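Local coordinates for COBE (PDB 2W6K), which belongs to the cobalamin (vitamin B12) biosynthetic pathway, although its precise role there is left open, at residues L48-G53 / P58-L63; A106-A111 / G117-L122; A29-T34 / R40-L45; A91-E96 / S100-A105. One frame throughout, in Å; residues are numbered along the deposited sequence.

Interaction 1. Residues L48-G53 / P58-L63; sequences LASIDG and PGLRQL
Strand 48-51 and helix 58-63 run nearly antiparallel, at 166°, with the axes of these short segments 10.2 Å apart and Leu48 and Leu60 nearest in register. No hydrogen bond joins them; three leucines and the flank of a serine fill the gap. Leu48 and Ser50, two apart on the strand, both direct their CB toward the helix. The CD1 branch of Leu48 does the touching, meeting CD2 of Leu63 at 3.9 Å, and the two side chains cross at about a right angle. Leu63 CG lies anti to its own N (chi1 -176°), which carries this branch off the helix to the strand. One turn earlier, CD1 of Leu60 rests against Ser50, 3.8 Å from CB and 3.9 Å from OG. The Ser50 hydroxyl hydrogen-bonds to Ile16 O of the adjoining strand, so this buried group is satisfied within an otherwise apolar interface. The contact belongs to a beta-alpha-beta crossover in which strand 47-51 and strand 71-74 are parallel neighbours linked by helix 58-67. Leu60 and Leu63 also pack on Ile16 and on Leu27 of helix 24-37, while Ala49 faces the other way, toward helix 102-115.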
loop_
_atom_site.group_PDB
_atom_site.type_symbol
_atom_site.label_atom_id
_atom_site.label_comp_id
_atom_site.label_asym_id
_atom_site.label_seq_id
_atom_site.Cartn_x
_atom_site.Cartn_y
_atom_site.Cartn_z
ATOM N N LEU A 48 0.956 5.909 2.631
ATOM C CA LEU A 48 1.736 4.735 2.275
ATOM C C LEU A 48 1.520 3.713 3.391
ATOM O O LEU A 48 1.222 4.089 4.536
ATOM C CB LEU A 48 3.225 5.048 2.222
ATOM C CG LEU A 48 3.697 6.217 1.345
ATOM C CD1 LEU A 48 5.124 6.419 1.644
ATOM C CD2 LEU A 48 3.470 5.849 -0.134
ATOM N N ALA A 49 1.636 2.428 3.060
ATOM C CA ALA A 49 1.450 1.377 4.070
ATOM C C ALA A 49 2.518 0.325 3.922
ATOM O O ALA A 49 2.917 0.020 2.815
ATOM C CB ALA A 49 0.080 0.716 3.931
ATOM N N SER A 50 2.967 -0.228 5.050
ATOM C CA SER A 50 3.875 -1.372 5.004
ATOM C C SER A 50 3.701 -2.195 6.261
ATOM O O SER A 50 2.778 -1.998 7.020
ATOM C CB SER A 50 5.349 -0.934 4.814
ATOM O OG SER A 50 6.173 -2.042 4.476
ATOM N N ILE A 51 4.555 -3.186 6.407
ATOM C CA ILE A 51 4.477 -4.051 7.587
ATOM C C ILE A 51 5.354 -3.534 8.723
ATOM O O ILE A 51 6.438 -2.993 8.508
ATOM C CB ILE A 51 4.833 -5.508 7.214
ATOM C CG1 ILE A 51 4.431 -6.467 8.345
ATOM C CG2 ILE A 51 6.278 -5.648 6.870
ATOM C CD1 ILE A 51 4.392 -7.948 7.868
ATOM N N ASP A 52 4.878 -3.724 9.952
ATOM C CA ASP A 52 5.620 -3.313 11.102
ATOM C C ASP A 52 6.516 -4.466 11.456
ATOM O O ASP A 52 6.210 -5.632 11.151
ATOM C CB ASP A 52 4.701 -2.968 12.286
ATOM C CG ASP A 52 5.349 -1.988 13.237
ATOM O OD1 ASP A 52 6.510 -1.567 12.992
ATOM O OD2 ASP A 52 4.705 -1.621 14.223
ATOM N N GLY A 53 7.636 -4.150 12.089
ATOM C CA GLY A 53 8.526 -5.218 12.552
ATOM C C GLY A 53 9.742 -4.577 13.137
ATOM O O GLY A 53 9.723 -3.392 13.472
ATOM N N PRO A 58 14.238 3.730 7.320
ATOM C CA PRO A 58 14.520 5.135 6.888
ATOM C C PRO A 58 14.143 5.505 5.426
ATOM O O PRO A 58 13.656 6.620 5.195
ATOM C CB PRO A 58 16.020 5.300 7.151
ATOM C CG PRO A 58 16.558 3.939 7.141
ATOM C CD PRO A 58 15.486 2.990 7.587
ATOM N N GLY A 59 14.317 4.598 4.459
ATOM C CA GLY A 59 13.824 4.852 3.093
ATOM C C GLY A 59 12.336 5.194 3.058
ATOM O O GLY A 59 11.943 6.135 2.368
ATOM N N LEU A 60 11.514 4.416 3.788
ATOM C CA LEU A 60 10.065 4.672 3.787
ATOM C C LEU A 60 9.716 5.954 4.513
ATOM O O LEU A 60 8.859 6.732 4.056
ATOM C CB LEU A 60 9.266 3.482 4.360
ATOM C CG LEU A 60 8.990 2.348 3.363
ATOM C CD1 LEU A 60 8.486 1.119 4.141
ATOM C CD2 LEU A 60 7.999 2.753 2.242
ATOM N N ARG A 61 10.392 6.192 5.636
ATOM C CA ARG A 61 10.155 7.425 6.332
ATOM C C ARG A 61 10.554 8.635 5.497
ATOM O O ARG A 61 9.840 9.659 5.500
ATOM C CB ARG A 61 10.824 7.409 7.698
ATOM C CG ARG A 61 10.061 6.512 8.690
ATOM C CD ARG A 61 10.405 6.876 10.127
ATOM N NE ARG A 61 11.822 6.667 10.434
ATOM C CZ ARG A 61 12.384 5.503 10.747
ATOM N NH1 ARG A 61 11.673 4.388 10.766
ATOM N NH2 ARG A 61 13.685 5.451 11.019
ATOM N N GLN A 62 11.666 8.525 4.760
ATOM C CA GLN A 62 12.100 9.661 3.920
ATOM C C GLN A 62 11.106 9.880 2.805
ATOM O O GLN A 62 10.787 11.045 2.458
ATOM C CB GLN A 62 13.494 9.427 3.339
ATOM C CG GLN A 62 14.645 9.518 4.400
ATOM C CD GLN A 62 15.992 9.154 3.811
ATOM O OE1 GLN A 62 16.222 9.329 2.609
ATOM N NE2 GLN A 62 16.884 8.617 4.641
ATOM N N LEU A 63 10.605 8.787 2.228
ATOM C CA LEU A 63 9.573 8.895 1.170
ATOM C C LEU A 63 8.331 9.584 1.701
ATOM O O LEU A 63 7.752 10.455 1.031
ATOM C CB LEU A 63 9.200 7.510 0.602
ATOM C CG LEU A 63 8.206 7.561 -0.565
ATOM C CD1 LEU A 63 8.727 8.439 -1.714
ATOM C CD2 LEU A 63 7.975 6.144 -1.050
#

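Interaction 2. Residues A106-A111 / G117-L122; sequences AALALA and GRADLL
Helical hydrogen bonds from Leu110 N to Ala106 O (3.0 Å) and from Ala111 N to Ala107 O (3.1 Å) hold the turns that bring Ala107, Leu108 and Ala111 up to strand 119-121. Helix and strand are close to antiparallel, crossing at 160° with short-segment axes 7.9 Å apart. No hydrogen bond crosses; apolar side chains pack on each other and on the strand backbone. The approach is tightest where methyl meets methyl: Ala111 CB lies 3.5 Å from Ala119 CB, each directed at the other segment. Leu108 is the chief link. Its CG sits beside the backbone N and anti to the carbonyl carbon (chi1 -75°), and from there the two methyls divide the work. CD2 lies on the strand backbone, 3.6 Å from Ala119 O, and CD1 meets CD1 of Leu121 at 3.9 Å. The Leu108 and Leu121 side chains cross at about a right angle, with their CG atoms also 3.9 Å apart, so branch packs against branch. Ala107 adds a looser touch from CB to Leu121 CD2. With alanine facing alanine, the CA atoms of Leu108 and Ala119 come within 5.9 Å. Strand 119-127 is the outermost strand on its side within the chain, next to strand 131-138; Ala107 also touches Ala136 there, Ala111 packs on Ile13 of strand 12-18, and Glu112, farther along helix 102-115, accepts a hydrogen bond from Ala119 N.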
loop_
_atom_site.group_PDB
_atom_site.type_symbol
_atom_site.label_atom_id
_atom_site.label_comp_id
_atom_site.label_asym_id
_atom_site.label_seq_id
_atom_site.Cartn_x
_atom_site.Cartn_y
_atom_site.Cartn_z
ATOM N N ALA A 106 -0.783 -4.743 2.788
ATOM C CA ALA A 106 -0.713 -3.467 3.538
ATOM C C ALA A 106 -1.607 -2.407 2.879
ATOM O O ALA A 106 -2.282 -1.621 3.566
ATOM C CB ALA A 106 0.717 -2.969 3.695
ATOM N N ALA A 107 -1.646 -2.425 1.554
ATOM C CA ALA A 107 -2.500 -1.501 0.811
ATOM C C ALA A 107 -3.978 -1.714 1.172
ATOM O O ALA A 107 -4.675 -0.756 1.531
ATOM C CB ALA A 107 -2.256 -1.617 -0.708
ATOM N N LEU A 108 -4.446 -2.962 1.091
ATOM C CA LEU A 108 -5.819 -3.282 1.406
ATOM C C LEU A 108 -6.130 -2.929 2.863
ATOM O O LEU A 108 -7.153 -2.285 3.142
ATOM C CB LEU A 108 -6.068 -4.766 1.154
ATOM C CG LEU A 108 -6.193 -5.167 -0.313
ATOM C CD1 LEU A 108 -6.172 -6.686 -0.395
ATOM C CD2 LEU A 108 -7.491 -4.577 -0.896
ATOM N N ALA A 109 -5.266 -3.374 3.778
ATOM C CA ALA A 109 -5.467 -3.187 5.232
ATOM C C ALA A 109 -5.621 -1.739 5.626
ATOM O O ALA A 109 -6.588 -1.384 6.319
ATOM C CB ALA A 109 -4.349 -3.865 6.037
ATOM N N LEU A 110 -4.712 -0.885 5.157
ATOM C CA LEU A 110 -4.771 0.517 5.500
ATOM C C LEU A 110 -5.988 1.183 4.853
ATOM O O LEU A 110 -6.650 2.009 5.491
ATOM C CB LEU A 110 -3.476 1.248 5.115
ATOM C CG LEU A 110 -3.412 2.704 5.573
ATOM C CD1 LEU A 110 -3.507 2.783 7.132
ATOM C CD2 LEU A 110 -2.157 3.384 5.089
ATOM N N ALA A 111 -6.286 0.847 3.600
ATOM C CA ALA A 111 -7.423 1.491 2.922
ATOM C C ALA A 111 -8.712 1.229 3.695
ATOM O O ALA A 111 -9.517 2.143 3.902
ATOM C CB ALA A 111 -7.557 0.996 1.488
ATOM N N GLY A 117 -14.698 0.669 5.046
ATOM C CA GLY A 117 -15.464 -0.199 4.166
ATOM C C GLY A 117 -14.491 -1.001 3.327
ATOM O O GLY A 117 -13.268 -0.893 3.512
ATOM N N ARG A 118 -15.029 -1.748 2.374
ATOM C CA ARG A 118 -14.237 -2.656 1.544
ATOM C C ARG A 118 -13.325 -1.901 0.597
ATOM O O ARG A 118 -13.725 -0.919 -0.025
ATOM C CB ARG A 118 -15.188 -3.561 0.745
ATOM C CG ARG A 118 -14.571 -4.306 -0.421
ATOM C CD ARG A 118 -15.414 -5.525 -0.726
ATOM N NE ARG A 118 -15.029 -6.648 0.127
ATOM C CZ ARG A 118 -14.419 -7.743 -0.311
ATOM N NH1 ARG A 118 -14.136 -7.878 -1.601
ATOM N NH2 ARG A 118 -14.105 -8.713 0.541
ATOM N N ALA A 119 -12.081 -2.363 0.508
ATOM C CA ALA A 119 -11.168 -1.835 -0.489
ATOM C C ALA A 119 -10.827 -2.924 -1.528
ATOM O O ALA A 119 -11.032 -4.125 -1.279
ATOM C CB ALA A 119 -9.905 -1.289 0.179
ATOM N N ASP A 120 -10.348 -2.484 -2.687
ATOM C CA ASP A 120 -9.951 -3.387 -3.769
ATOM C C ASP A 120 -8.575 -2.970 -4.264
ATOM O O ASP A 120 -8.250 -1.774 -4.340
ATOM C CB ASP A 120 -10.973 -3.315 -4.922
ATOM C CG ASP A 120 -12.148 -4.275 -4.752
ATOM O OD1 ASP A 120 -12.221 -5.032 -3.756
ATOM O OD2 ASP A 120 -13.009 -4.282 -5.656
ATOM N N LEU A 121 -7.758 -3.945 -4.637
ATOM C CA LEU A 121 -6.528 -3.605 -5.311
ATOM C C LEU A 121 -6.827 -3.151 -6.723
ATOM O O LEU A 121 -7.707 -3.705 -7.375
ATOM C CB LEU A 121 -5.634 -4.830 -5.365
ATOM C CG LEU A 121 -5.087 -5.275 -4.003
ATOM C CD1 LEU A 121 -4.639 -6.734 -4.034
ATOM C CD2 LEU A 121 -3.935 -4.360 -3.622
ATOM N N LEU A 122 -6.081 -2.160 -7.191
ATOM C CA LEU A 122 -6.217 -1.663 -8.584
ATOM C C LEU A 122 -5.695 -2.678 -9.578
ATOM O O LEU A 122 -6.125 -2.732 -10.752
ATOM C CB LEU A 122 -5.463 -0.341 -8.719
ATOM C CG LEU A 122 -6.259 0.873 -8.246
ATOM C CD1 LEU A 122 -6.457 0.877 -6.761
ATOM C CD2 LEU A 122 -5.483 2.084 -8.707
#

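Interaction 3. Residues A29-T34 / R40-L45; sequences ALLERT and RSLAEL
Leu42, at the start of a 3-10 segment introduced by an ST turn, packs against Leu31 and Glu32 of helix 24-37 where the chain folds back toward strand 47-51. The contact across the segments is apolar. Leu42 straddles two helix residues: CD2 lies 3.6 Å from CD2 of Leu31, and CD1 lies 3.4 Å from CG of Glu32, whose extended chain is crossed obliquely. Leu31 CD2 has a second partner in Leu45 CD1, 3.7 Å away, and these two side chains reach toward each other tip to tip. With CG anti to the backbone N (chi1 179°), Leu31 presents CD2 to both loop leucines; Leu31 and Leu45 also pack on Ala14 of strand 12-18. Polar bonds act within each segment. Ser41 OG accepts from Ala43 N, forming the ST turn, while Ser41 N donates to Glu44 OE1 at 2.8 Å on the anti side, tilted 30° out of the carboxylate plane. From outside, Arg69 NH1 donates to the carbonyl oxygens of Leu42 and Leu45. In the helix, Leu30 O is gripped by Thr34 N (2.9 Å) and Thr34 OG1 (2.8 Å), which arrive from opposite faces of its carbonyl plane.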
loop_
_atom_site.group_PDB
_atom_site.type_symbol
_atom_site.label_atom_id
_atom_site.label_comp_id
_atom_site.label_asym_id
_atom_site.label_seq_id
_atom_site.Cartn_x
_atom_site.Cartn_y
_atom_site.Cartn_z
ATOM N N ALA A 29 10.574 6.301 -7.525
ATOM C CA ALA A 29 10.537 6.005 -8.989
ATOM C C ALA A 29 9.605 4.826 -9.292
ATOM O O ALA A 29 8.823 4.854 -10.240
ATOM C CB ALA A 29 11.913 5.744 -9.542
ATOM N N LEU A 30 9.654 3.810 -8.449
ATOM C CA LEU A 30 8.791 2.677 -8.656
ATOM C C LEU A 30 7.327 3.037 -8.372
ATOM O O LEU A 30 6.424 2.590 -9.087
ATOM C CB LEU A 30 9.235 1.504 -7.817
ATOM C CG LEU A 30 8.440 0.207 -8.023
ATOM C CD1 LEU A 30 8.511 -0.331 -9.460
ATOM C CD2 LEU A 30 8.958 -0.853 -7.078
ATOM N N LEU A 31 7.113 3.839 -7.333
ATOM C CA LEU A 31 5.783 4.306 -6.982
ATOM C C LEU A 31 5.195 5.107 -8.147
ATOM O O LEU A 31 4.042 4.886 -8.523
ATOM C CB LEU A 31 5.830 5.177 -5.714
ATOM C CG LEU A 31 4.514 5.783 -5.189
ATOM C CD1 LEU A 31 3.471 4.695 -4.868
ATOM C CD2 LEU A 31 4.791 6.601 -3.964
ATOM N N GLU A 32 5.990 6.022 -8.698
ATOM C CA GLU A 32 5.537 6.869 -9.821
ATOM C C GLU A 32 5.146 6.021 -11.020
ATOM O O GLU A 32 4.111 6.277 -11.677
ATOM C CB GLU A 32 6.653 7.824 -10.214
ATOM C CG GLU A 32 6.692 9.059 -9.408
ATOM C CD GLU A 32 7.621 10.090 -10.042
ATOM O OE1 GLU A 32 7.148 11.211 -10.343
ATOM O OE2 GLU A 32 8.801 9.758 -10.267
ATOM N N ARG A 33 5.958 5.011 -11.318
ATOM C CA ARG A 33 5.670 4.095 -12.414
ATOM C C ARG A 33 4.362 3.345 -12.176
ATOM O O ARG A 33 3.538 3.212 -13.080
ATOM C CB ARG A 33 6.818 3.101 -12.596
ATOM C CG ARG A 33 7.470 3.151 -13.969
ATOM C CD ARG A 33 8.430 4.325 -14.082
ATOM N NE ARG A 33 7.729 5.582 -14.330
ATOM C CZ ARG A 33 8.173 6.773 -13.942
ATOM N NH1 ARG A 33 7.469 7.864 -14.211
ATOM N NH2 ARG A 33 9.321 6.873 -13.285
ATOM N N THR A 34 4.181 2.858 -10.953
ATOM C CA THR A 34 3.010 2.057 -10.608
ATOM C C THR A 34 1.723 2.887 -10.701
ATOM O O THR A 34 0.709 2.437 -11.252
ATOM C CB THR A 34 3.170 1.449 -9.200
ATOM O OG1 THR A 34 4.359 0.641 -9.162
ATOM C CG2 THR A 34 1.979 0.561 -8.903
ATOM N N ARG A 40 -3.066 7.211 -12.207
ATOM C CA ARG A 40 -3.104 7.985 -10.970
ATOM C C ARG A 40 -1.872 8.882 -10.824
ATOM O O ARG A 40 -0.786 8.525 -11.226
ATOM C CB ARG A 40 -3.178 7.070 -9.750
ATOM C CG ARG A 40 -4.574 6.805 -9.215
ATOM C CD ARG A 40 -5.455 6.271 -10.244
ATOM N NE ARG A 40 -6.802 5.940 -9.781
ATOM C CZ ARG A 40 -7.591 5.070 -10.408
ATOM N NH1 ARG A 40 -8.805 4.813 -9.936
ATOM N NH2 ARG A 40 -7.156 4.436 -11.498
ATOM N N SER A 41 -2.061 10.050 -10.244
ATOM C CA SER A 41 -0.932 10.965 -10.020
ATOM C C SER A 41 -0.463 10.767 -8.590
ATOM O O SER A 41 -1.266 10.450 -7.702
ATOM C CB SER A 41 -1.420 12.402 -10.211
ATOM O OG SER A 41 -0.513 13.373 -9.728
ATOM N N LEU A 42 0.818 11.012 -8.341
ATOM C CA LEU A 42 1.316 11.031 -6.960
ATOM C C LEU A 42 0.529 11.993 -6.095
ATOM O O LEU A 42 0.410 11.787 -4.895
ATOM C CB LEU A 42 2.776 11.476 -6.915
ATOM C CG LEU A 42 3.893 10.496 -7.197
ATOM C CD1 LEU A 42 5.153 11.352 -7.412
ATOM C CD2 LEU A 42 4.103 9.485 -6.072
ATOM N N ALA A 43 0.018 13.077 -6.693
ATOM C CA ALA A 43 -0.845 14.026 -5.957
ATOM C C ALA A 43 -2.103 13.394 -5.331
ATOM O O ALA A 43 -2.641 13.883 -4.337
ATOM C CB ALA A 43 -1.240 15.180 -6.879
ATOM N N GLU A 44 -2.545 12.280 -5.915
ATOM C CA GLU A 44 -3.754 11.602 -5.498
ATOM C C GLU A 44 -3.569 10.639 -4.331
ATOM O O GLU A 44 -4.540 10.234 -3.699
ATOM C CB GLU A 44 -4.342 10.827 -6.673
ATOM C CG GLU A 44 -4.815 11.723 -7.781
ATOM C CD GLU A 44 -5.460 10.911 -8.851
ATOM O OE1 GLU A 44 -4.806 10.665 -9.884
ATOM O OE2 GLU A 44 -6.604 10.498 -8.611
ATOM N N LEU A 45 -2.331 10.227 -4.078
ATOM C CA LEU A 45 -2.076 9.324 -2.953
ATOM C C LEU A 45 -2.458 9.942 -1.632
ATOM O O LEU A 45 -2.084 11.079 -1.361
ATOM C CB LEU A 45 -0.579 9.044 -2.847
ATOM C CG LEU A 45 0.086 7.878 -3.521
ATOM C CD1 LEU A 45 1.445 7.725 -2.850
ATOM C CD2 LEU A 45 -0.746 6.597 -3.387
#

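Interaction 4. Residues A91-E96 / S100-A105; sequences AVALRE and SSVAEA. With SO4 (sulfate ion), chain B; SO4 (sulfate ion), chain C.
Ala93 and Leu94 of helix 91-96 meet the chain that leads into helix 102-105 in two different ways. Ala93 directs its CB toward this chain and sits over its backbone, 4.0 Å from Ser100 O, with the Val102 CG2 methyl a little farther off. Leu94 comes from the flank: its CG is anti to the backbone N (chi1 -167°), and the CD2 branch reaches Ser100 OG at 3.6 Å. That serine turns its CB away from helix 91-96, but its OG, set beside its own N, still touches the leucine methyl. No hydrogen bond crosses between the segments. Each helix start binds a sulfate ion, probably from the crystallisation liquor. Ser101 OG, at the N-cap, accepts the capping bond from Glu104 N. It also donates to O3 of one sulfate, with Ser101 OG and O3 2.8 Å apart. Val102 N to O2 (2.8 Å) and Ala103 N to O4 (2.9 Å) complete an anion site at the helix N-terminus, which may mark a place for negative groups. Ala93 CB comes against the same ion, 3.1 Å from its O2. The second sulfate is held by Ala91 N to O4 (2.9 Å) and Val92 N to O3 (3.1 Å); Lys125 NZ and Ser90 OG also hydrogen-bond to sulfate. Around the contact, Val102 packs on Ser50 and Ile51 of strand 47-51, Ala103 touches Ala134 of strand 131-138, and Glu104 accepts from Lys125 N of strand 119-127, joining the start of helix 102-115 to the sheet.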
loop_
_atom_site.group_PDB
_atom_site.type_symbol
_atom_site.label_atom_id
_atom_site.label_comp_id
_atom_site.label_asym_id
_atom_site.label_seq_id
_atom_site.Cartn_x
_atom_site.Cartn_y
_atom_site.Cartn_z
ATOM N N ALA A 91 7.426 -15.565 -2.068
ATOM C CA ALA A 91 8.153 -16.522 -1.241
ATOM C C ALA A 91 8.978 -15.844 -0.145
ATOM O O ALA A 91 8.972 -16.298 1.000
ATOM C CB ALA A 91 9.047 -17.404 -2.118
ATOM N N VAL A 92 9.697 -14.774 -0.497
ATOM C CA VAL A 92 10.458 -13.992 0.494
ATOM C C VAL A 92 9.532 -13.418 1.580
ATOM O O VAL A 92 9.795 -13.600 2.778
ATOM C CB VAL A 92 11.296 -12.850 -0.177
ATOM C CG1 VAL A 92 11.935 -11.934 0.873
ATOM C CG2 VAL A 92 12.362 -13.452 -1.128
ATOM N N ALA A 93 8.454 -12.743 1.170
ATOM C CA ALA A 93 7.509 -12.166 2.138
ATOM C C ALA A 93 6.964 -13.253 3.061
ATOM O O ALA A 93 6.966 -13.094 4.285
ATOM C CB ALA A 93 6.351 -11.443 1.425
ATOM N N LEU A 94 6.506 -14.353 2.484
ATOM C CA LEU A 94 5.881 -15.398 3.290
ATOM C C LEU A 94 6.873 -15.905 4.353
ATOM O O LEU A 94 6.524 -15.986 5.546
ATOM C CB LEU A 94 5.331 -16.522 2.401
ATOM C CG LEU A 94 4.375 -17.599 2.959
ATOM C CD1 LEU A 94 5.096 -18.636 3.788
ATOM C CD2 LEU A 94 3.214 -17.016 3.758
ATOM N N ARG A 95 8.106 -16.191 3.913
ATOM C CA ARG A 95 9.169 -16.732 4.769
ATOM C C ARG A 95 9.488 -15.785 5.901
ATOM O O ARG A 95 9.574 -16.204 7.056
ATOM C CB ARG A 95 10.456 -16.997 3.971
ATOM C CG ARG A 95 11.487 -17.883 4.715
ATOM C CD ARG A 95 12.959 -17.428 4.589
ATOM N NE ARG A 95 13.181 -16.393 3.576
ATOM C CZ ARG A 95 14.333 -15.750 3.385
ATOM N NH1 ARG A 95 15.396 -16.030 4.127
ATOM N NH2 ARG A 95 14.418 -14.812 2.448
ATOM N N GLU A 96 9.640 -14.502 5.565
ATOM C CA GLU A 96 10.088 -13.481 6.517
ATOM C C GLU A 96 9.002 -12.932 7.451
ATOM O O GLU A 96 9.299 -12.564 8.594
ATOM C CB GLU A 96 10.760 -12.317 5.764
ATOM C CG GLU A 96 12.001 -12.729 4.967
ATOM C CD GLU A 96 13.117 -13.258 5.856
ATOM O OE1 GLU A 96 13.649 -12.482 6.682
ATOM O OE2 GLU A 96 13.464 -14.451 5.725
ATOM N N SER A 100 1.807 -13.225 2.583
ATOM C CA SER A 100 2.225 -13.592 1.206
ATOM C C SER A 100 2.587 -12.409 0.305
ATOM O O SER A 100 3.222 -12.576 -0.728
ATOM C CB SER A 100 1.146 -14.438 0.514
ATOM O OG SER A 100 1.027 -15.690 1.193
ATOM N N SER A 101 2.115 -11.223 0.650
ATOM C CA SER A 101 2.521 -10.017 -0.098
ATOM C C SER A 101 2.350 -8.838 0.787
ATOM O O SER A 101 1.213 -8.466 1.079
ATOM C CB SER A 101 1.721 -9.801 -1.389
ATOM O OG SER A 101 2.100 -8.539 -1.945
ATOM N N VAL A 102 3.460 -8.251 1.231
ATOM C CA VAL A 102 3.404 -7.086 2.104
ATOM C C VAL A 102 2.745 -5.933 1.371
ATOM O O VAL A 102 1.911 -5.240 1.948
ATOM C CB VAL A 102 4.804 -6.688 2.644
ATOM C CG1 VAL A 102 4.788 -5.298 3.270
ATOM C CG2 VAL A 102 5.279 -7.746 3.624
ATOM N N ALA A 103 3.140 -5.709 0.120
ATOM C CA ALA A 103 2.601 -4.538 -0.611
ATOM C C ALA A 103 1.091 -4.644 -0.779
ATOM O O ALA A 103 0.349 -3.687 -0.540
ATOM C CB ALA A 103 3.275 -4.412 -1.968
ATOM N N GLU A 104 0.625 -5.801 -1.237
ATOM C CA GLU A 104 -0.802 -5.975 -1.504
ATOM C C GLU A 104 -1.627 -5.968 -0.199
ATOM O O GLU A 104 -2.631 -5.264 -0.093
ATOM C CB GLU A 104 -1.030 -7.250 -2.306
ATOM C CG GLU A 104 -0.455 -7.119 -3.685
ATOM C CD GLU A 104 -0.667 -8.322 -4.591
ATOM O OE1 GLU A 104 -1.127 -9.364 -4.105
ATOM O OE2 GLU A 104 -0.325 -8.193 -5.799
ATOM N N ALA A 105 -1.165 -6.714 0.792
ATOM C CA ALA A 105 -1.893 -6.792 2.076
ATOM C C ALA A 105 -1.902 -5.480 2.809
ATOM O O ALA A 105 -2.933 -5.119 3.360
ATOM C CB ALA A 105 -1.336 -7.899 2.970
HETATM S S SO4 B . 5.873 -8.042 -1.323
HETATM O O1 SO4 B . 7.181 -8.205 -2.035
HETATM O O2 SO4 B . 5.934 -8.728 -0.040
HETATM O O3 SO4 B . 4.848 -8.645 -2.150
HETATM O O4 SO4 B . 5.636 -6.640 -1.130
HETATM S S SO4 C . 9.375 -13.654 -4.553
HETATM O O1 SO4 C . 10.049 -13.517 -5.841
HETATM O O2 SO4 C . 8.742 -12.368 -4.212
HETATM O O3 SO4 C . 10.241 -14.071 -3.472
HETATM O O4 SO4 C . 8.324 -14.669 -4.679
#

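Along the chain the contacts come in the order interaction 3, 1, 4, 2, each closing before the next opens. Interactions 1 and 2 reach the same mixed five-stranded sheet, with centres about 17 Å apart and on opposite sides of the chain's centre. They meet through strand 47-51, where Ala49 CB lies 3.3 Å from Ala106 O. Interactions 2 and 4 share helix 102-115, their centres about 16 Å apart. Interaction 3 touches interaction 1 through Leu31 and Leu48, but stays about 8 Å from interaction 4 at the nearest atoms. Short-range contacts between successive elements thus build an alpha/beta/alpha sandwich, with helices 24-37 and 58-67 on one face of the sheet and helix 102-115 on the other.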